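Local coordinates for protein carbohydrate kinase, pfkB family (Enterococcus faecalis, PDB 3KTN) that probably phosphorylates a sugar acid such as 2-keto-3-deoxygluconate, as a magnesium-binding member of the PfkB (ribokinase-like) carbohydrate kinase family, at residues F123-G137 and L153-D167. Numbering follows the deposited sequence.
Sequences FEAFLAEVDMVHICG and LAQKAHAYQKKVCFD
Leu153 presses its CB over the centre of the Phe123 ring, a CH-pi contact 4.0 Å from the centroid and 9° off the normal. Leu153 spreads its branches two ways, CD1 against Phe123 CD1 and CD2 against Val133 CG2 on the adjoining strand, because CG swings away from the backbone N (chi1 172°). Leu127 also forks, CD1 packing on Lys156 CB and CD2 on Ala157 CB, and its CB lies over a face of the Tyr160 ring. Small alanines suit the helix side facing the strand: Ala157 CB receives Val133 CG1, and Ile135, extended at chi2 (180°), drives CD1 to 3.5 Å from Ala154 CB, a tight fit.

Lys162, just past the Schellman motif at Gln161, bends at chi2 and brings NZ to Val130 O at 2.9 Å, tying the turn after helix 123-127 to the start of strand 163-167. The strands run parallel: Val133 N bonds to Lys163 O and Val133 O accepts from Cys165 N, both at 2.9 Å, and Ile135 N then reaches Cys165 O. On the sheet face opposite Val133 and Ile135, selenomethionine Met132 sets SE beside Cys165 SG (3.5 Å). Asp167 OD2 takes the N-H of Gly137 at 2.8 Å from above its carboxylate plane and also lies at the His134 ring edge.

The connection from strand 132-135 to strand 163-167, through helices 138-142 and 144-159, is a right-handed crossover between neighbouring parallel strands of the central Rossmann-like sheet. Strand 4-8 flanks strand 132-135; helix 278-291 covers Met132 and Cys165, whereas helix 177-190 packs on Ile135, Ala154 and Phe166.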
loop_
_atom_site.group_PDB
_atom_site.type_symbol
_atom_site.label_atom_id
_atom_site.label_comp_id
_atom_site.label_asym_id
_atom_site.label_seq_id
_atom_site.Cartn_x
_atom_site.Cartn_y
_atom_site.Cartn_z
ATOM N N PHE A 123 13.981 40.606 -7.282
ATOM C CA PHE A 123 13.846 40.422 -8.726
ATOM C C PHE A 123 15.063 40.874 -9.520
ATOM O O PHE A 123 15.432 40.241 -10.512
ATOM C CB PHE A 123 12.599 41.144 -9.243
ATOM C CG PHE A 123 11.303 40.566 -8.733
ATOM C CD1 PHE A 123 11.068 39.194 -8.782
ATOM C CD2 PHE A 123 10.309 41.395 -8.227
ATOM C CE1 PHE A 123 9.861 38.657 -8.333
ATOM C CE2 PHE A 123 9.097 40.870 -7.777
ATOM C CZ PHE A 123 8.873 39.497 -7.831
ATOM N N GLU A 124 15.680 41.969 -9.088
ATOM C CA GLU A 124 16.864 42.499 -9.759
ATOM C C GLU A 124 17.936 41.417 -9.851
ATOM O O GLU A 124 18.460 41.132 -10.928
ATOM C CB GLU A 124 17.423 43.692 -8.978
ATOM C CG GLU A 124 16.480 44.876 -8.847
ATOM C CD GLU A 124 16.633 45.873 -9.979
ATOM O OE1 GLU A 124 17.767 46.349 -10.203
ATOM O OE2 GLU A 124 15.622 46.187 -10.641
ATOM N N ALA A 125 18.256 40.817 -8.708
ATOM C CA ALA A 125 19.271 39.772 -8.641
ATOM C C ALA A 125 18.912 38.528 -9.449
ATOM O O ALA A 125 19.784 37.909 -10.067
ATOM C CB ALA A 125 19.519 39.388 -7.191
ATOM N N PHE A 126 17.632 38.162 -9.447
ATOM C CA PHE A 126 17.193 36.975 -10.175
ATOM C C PHE A 126 17.278 37.180 -11.676
ATOM O O PHE A 126 17.871 36.367 -12.389
ATOM C CB PHE A 126 15.752 36.606 -9.806
ATOM C CG PHE A 126 15.503 36.530 -8.328
ATOM C CD1 PHE A 126 16.529 36.206 -7.444
ATOM C CD2 PHE A 126 14.231 36.766 -7.817
ATOM C CE1 PHE A 126 16.292 36.116 -6.073
ATOM C CE2 PHE A 126 13.982 36.677 -6.447
ATOM C CZ PHE A 126 15.017 36.353 -5.573
ATOM N N LEU A 127 16.678 38.269 -12.148
ATOM C CA LEU A 127 16.671 38.585 -13.570
ATOM C C LEU A 127 18.076 38.592 -14.162
ATOM O O LEU A 127 18.271 38.229 -15.322
ATOM C CB LEU A 127 15.988 39.936 -13.798
ATOM C CG LEU A 127 14.476 39.933 -13.556
ATOM C CD1 LEU A 127 13.946 41.359 -13.528
ATOM C CD2 LEU A 127 13.792 39.123 -14.647
ATOM N N ALA A 128 19.057 38.983 -13.355
ATOM C CA ALA A 128 20.445 39.036 -13.804
ATOM C C ALA A 128 21.016 37.659 -14.136
ATOM O O ALA A 128 22.044 37.555 -14.804
ATOM C CB ALA A 128 21.309 39.710 -12.743
ATOM N N GLU A 129 20.352 36.601 -13.683
ATOM C CA GLU A 129 20.845 35.255 -13.942
ATOM C C GLU A 129 19.962 34.389 -14.835
ATOM O O GLU A 129 20.230 33.200 -15.006
ATOM C CB GLU A 129 21.096 34.538 -12.617
ATOM C CG GLU A 129 22.273 35.103 -11.839
ATOM C CD GLU A 129 22.438 34.452 -10.482
ATOM O OE1 GLU A 129 22.538 33.205 -10.423
ATOM O OE2 GLU A 129 22.469 35.187 -9.472
ATOM N N VAL A 130 18.920 34.977 -15.410
ATOM C CA VAL A 130 18.022 34.228 -16.285
ATOM C C VAL A 130 17.838 34.938 -17.618
ATOM O O VAL A 130 18.008 36.154 -17.706
ATOM C CB VAL A 130 16.630 34.038 -15.638
ATOM C CG1 VAL A 130 16.765 33.271 -14.334
ATOM C CG2 VAL A 130 15.972 35.389 -15.401
ATOM N N ASP A 131 17.491 34.175 -18.651
ATOM C CA ASP A 131 17.274 34.736 -19.981
ATOM C C ASP A 131 15.785 34.842 -20.274
ATOM O O ASP A 131 15.362 35.604 -21.145
ATOM C CB ASP A 131 17.910 33.849 -21.045
ATOM C CG ASP A 131 19.348 33.520 -20.745
ATOM O OD1 ASP A 131 20.153 34.464 -20.592
ATOM O OD2 ASP A 131 19.676 32.315 -20.668
HETATM N N MSE A 132 14.993 34.068 -19.544
HETATM C CA MSE A 132 13.551 34.052 -19.739
HETATM C C MSE A 132 12.843 33.844 -18.408
HETATM O O MSE A 132 13.344 33.136 -17.537
HETATM C CB MSE A 132 13.188 32.925 -20.705
HETATM C CG MSE A 132 11.717 32.835 -21.076
HETATM SE SE MSE A 132 11.387 31.372 -22.317
HETATM C CE MSE A 132 11.927 32.220 -23.960
ATOM N N VAL A 133 11.685 34.469 -18.247
ATOM C CA VAL A 133 10.920 34.326 -17.020
ATOM C C VAL A 133 9.445 34.131 -17.344
ATOM O O VAL A 133 8.857 34.893 -18.115
ATOM C CB VAL A 133 11.082 35.557 -16.094
ATOM C CG1 VAL A 133 10.664 36.822 -16.819
ATOM C CG2 VAL A 133 10.252 35.375 -14.835
ATOM N N HIS A 134 8.857 33.088 -16.765
ATOM C CA HIS A 134 7.451 32.795 -16.981
ATOM C C HIS A 134 6.652 33.218 -15.762
ATOM O O HIS A 134 6.927 32.784 -14.644
ATOM C CB HIS A 134 7.243 31.302 -17.242
ATOM C CG HIS A 134 5.814 30.936 -17.494
ATOM N ND1 HIS A 134 4.873 30.881 -16.490
ATOM C CD2 HIS A 134 5.156 30.668 -18.645
ATOM C CE1 HIS A 134 3.694 30.598 -17.010
ATOM N NE2 HIS A 134 3.836 30.465 -18.318
ATOM N N ILE A 135 5.667 34.075 -15.987
ATOM C CA ILE A 135 4.817 34.572 -14.920
ATOM C C ILE A 135 3.506 33.804 -14.985
ATOM O O ILE A 135 2.750 33.933 -15.946
ATOM C CB ILE A 135 4.576 36.091 -15.086
ATOM C CG1 ILE A 135 5.921 36.825 -15.000
ATOM C CG2 ILE A 135 3.626 36.597 -14.015
ATOM C CD1 ILE A 135 5.831 38.336 -15.159
ATOM N N CYS A 136 3.255 32.993 -13.961
ATOM C CA CYS A 136 2.053 32.170 -13.911
ATOM C C CYS A 136 0.800 33.006 -13.747
ATOM O O CYS A 136 0.683 33.793 -12.810
ATOM C CB CYS A 136 2.156 31.155 -12.770
ATOM S SG CYS A 136 3.628 30.090 -12.859
ATOM N N GLY A 137 -0.143 32.813 -14.665
ATOM C CA GLY A 137 -1.389 33.551 -14.624
ATOM C C GLY A 137 -2.053 33.569 -13.262
ATOM O O GLY A 137 -2.770 34.517 -12.937
ATOM N N LEU A 153 7.455 42.329 -11.609
ATOM C CA LEU A 153 8.436 41.428 -12.202
ATOM C C LEU A 153 8.433 41.517 -13.722
ATOM O O LEU A 153 9.490 41.506 -14.352
ATOM C CB LEU A 153 8.162 39.983 -11.776
ATOM C CG LEU A 153 8.996 38.903 -12.468
ATOM C CD1 LEU A 153 10.479 39.209 -12.323
ATOM C CD2 LEU A 153 8.665 37.546 -11.853
ATOM N N ALA A 154 7.243 41.593 -14.308
ATOM C CA ALA A 154 7.111 41.683 -15.758
ATOM C C ALA A 154 7.759 42.976 -16.255
ATOM O O ALA A 154 8.547 42.960 -17.200
ATOM C CB ALA A 154 5.637 41.640 -16.156
ATOM N N GLN A 155 7.422 44.089 -15.611
ATOM C CA GLN A 155 7.983 45.392 -15.974
ATOM C C GLN A 155 9.501 45.329 -15.896
ATOM O O GLN A 155 10.199 45.751 -16.817
ATOM C CB GLN A 155 7.474 46.476 -15.023
ATOM C CG GLN A 155 6.022 46.854 -15.229
ATOM C CD GLN A 155 5.433 47.552 -14.020
ATOM O OE1 GLN A 155 6.121 48.306 -13.330
ATOM N NE2 GLN A 155 4.152 47.314 -13.762
ATOM N N LYS A 156 10.005 44.795 -14.789
ATOM C CA LYS A 156 11.443 44.670 -14.588
ATOM C C LYS A 156 12.067 43.780 -15.659
ATOM O O LYS A 156 13.057 44.158 -16.288
ATOM C CB LYS A 156 11.724 44.102 -13.196
ATOM C CG LYS A 156 12.555 45.016 -12.316
ATOM C CD LYS A 156 11.965 45.138 -10.918
ATOM C CE LYS A 156 12.813 46.051 -10.046
ATOM N NZ LYS A 156 12.198 46.310 -8.715
ATOM N N ALA A 157 11.486 42.601 -15.869
ATOM C CA ALA A 157 11.994 41.664 -16.871
ATOM C C ALA A 157 12.108 42.365 -18.217
ATOM O O ALA A 157 13.071 42.163 -18.958
ATOM C CB ALA A 157 11.061 40.462 -16.987
ATOM N N HIS A 158 11.111 43.185 -18.528
ATOM C CA HIS A 158 11.100 43.927 -19.780
ATOM C C HIS A 158 12.294 44.880 -19.840
ATOM O O HIS A 158 12.998 44.942 -20.846
ATOM C CB HIS A 158 9.801 44.718 -19.914
ATOM C CG HIS A 158 9.705 45.497 -21.187
ATOM N ND1 HIS A 158 9.787 44.902 -22.429
ATOM C CD2 HIS A 158 9.563 46.823 -21.415
ATOM C CE1 HIS A 158 9.697 45.829 -23.365
ATOM N NE2 HIS A 158 9.562 47.004 -22.776
ATOM N N ALA A 159 12.517 45.613 -18.751
ATOM C CA ALA A 159 13.627 46.555 -18.668
ATOM C C ALA A 159 14.952 45.850 -18.932
ATOM O O ALA A 159 15.778 46.337 -19.706
ATOM C CB ALA A 159 13.653 47.214 -17.295
ATOM N N TYR A 160 15.156 44.707 -18.282
ATOM C CA TYR A 160 16.383 43.937 -18.460
ATOM C C TYR A 160 16.394 43.245 -19.815
ATOM O O TYR A 160 17.336 42.523 -20.148
ATOM C CB TYR A 160 16.520 42.883 -17.362
ATOM C CG TYR A 160 16.944 43.420 -16.018
ATOM C CD1 TYR A 160 16.200 44.405 -15.369
ATOM C CD2 TYR A 160 18.079 42.920 -15.379
ATOM C CE1 TYR A 160 16.575 44.877 -14.112
ATOM C CE2 TYR A 160 18.463 43.384 -14.122
ATOM C CZ TYR A 160 17.707 44.362 -13.495
ATOM O OH TYR A 160 18.083 44.818 -12.251
ATOM N N GLN A 161 15.342 43.461 -20.593
ATOM C CA GLN A 161 15.244 42.843 -21.906
ATOM C C GLN A 161 15.227 41.320 -21.815
ATOM O O GLN A 161 15.784 40.626 -22.668
ATOM C CB GLN A 161 16.408 43.298 -22.790
ATOM C CG GLN A 161 16.293 44.735 -23.273
ATOM C CD GLN A 161 17.529 45.191 -24.018
ATOM O OE1 GLN A 161 18.587 45.398 -23.421
ATOM N NE2 GLN A 161 17.408 45.339 -25.333
ATOM N N LYS A 162 14.591 40.804 -20.767
ATOM C CA LYS A 162 14.481 39.362 -20.575
ATOM C C LYS A 162 13.184 38.907 -21.223
ATOM O O LYS A 162 12.175 39.611 -21.159
ATOM C CB LYS A 162 14.450 39.014 -19.083
ATOM C CG LYS A 162 15.686 39.446 -18.310
ATOM C CD LYS A 162 16.943 38.816 -18.882
ATOM C CE LYS A 162 18.174 39.246 -18.108
ATOM N NZ LYS A 162 19.393 38.580 -18.635
ATOM N N LYS A 163 13.207 37.736 -21.849
ATOM C CA LYS A 163 12.012 37.210 -22.495
ATOM C C LYS A 163 10.960 36.929 -21.417
ATOM O O LYS A 163 11.279 36.402 -20.349
ATOM C CB LYS A 163 12.353 35.930 -23.258
ATOM C CG LYS A 163 11.373 35.593 -24.364
ATOM C CD LYS A 163 11.377 36.658 -25.455
ATOM C CE LYS A 163 12.749 36.802 -26.098
ATOM N NZ LYS A 163 12.736 37.804 -27.202
ATOM N N VAL A 164 9.713 37.295 -21.694
ATOM C CA VAL A 164 8.630 37.107 -20.738
ATOM C C VAL A 164 7.525 36.199 -21.273
ATOM O O VAL A 164 7.009 36.413 -22.373
ATOM C CB VAL A 164 8.016 38.469 -20.339
ATOM C CG1 VAL A 164 6.927 38.276 -19.298
ATOM C CG2 VAL A 164 9.106 39.387 -19.801
ATOM N N CYS A 165 7.172 35.183 -20.485
ATOM C CA CYS A 165 6.133 34.225 -20.855
ATOM C C CYS A 165 4.989 34.338 -19.863
ATOM O O CYS A 165 5.205 34.621 -18.689
ATOM C CB CYS A 165 6.694 32.809 -20.842
ATOM S SG CYS A 165 8.205 32.651 -21.808
ATOM N N PHE A 166 3.775 34.101 -20.337
ATOM C CA PHE A 166 2.597 34.226 -19.495
ATOM C C PHE A 166 1.505 33.262 -19.932
ATOM O O PHE A 166 1.307 33.038 -21.127
ATOM C CB PHE A 166 2.078 35.664 -19.584
ATOM C CG PHE A 166 0.798 35.901 -18.838
ATOM C CD1 PHE A 166 0.780 35.934 -17.452
ATOM C CD2 PHE A 166 -0.390 36.116 -19.529
ATOM C CE1 PHE A 166 -0.401 36.175 -16.763
ATOM C CE2 PHE A 166 -1.578 36.355 -18.849
ATOM C CZ PHE A 166 -1.584 36.388 -17.465
ATOM N N ASP A 167 0.794 32.697 -18.961
ATOM C CA ASP A 167 -0.286 31.773 -19.266
ATOM C C ASP A 167 -1.606 32.281 -18.720
ATOM O O ASP A 167 -1.686 32.730 -17.579
ATOM C CB ASP A 167 0.006 30.385 -18.673
ATOM C CG ASP A 167 -0.046 30.372 -17.150
ATOM O OD1 ASP A 167 -0.992 29.784 -16.586
ATOM O OD2 ASP A 167 0.851 30.958 -16.511
#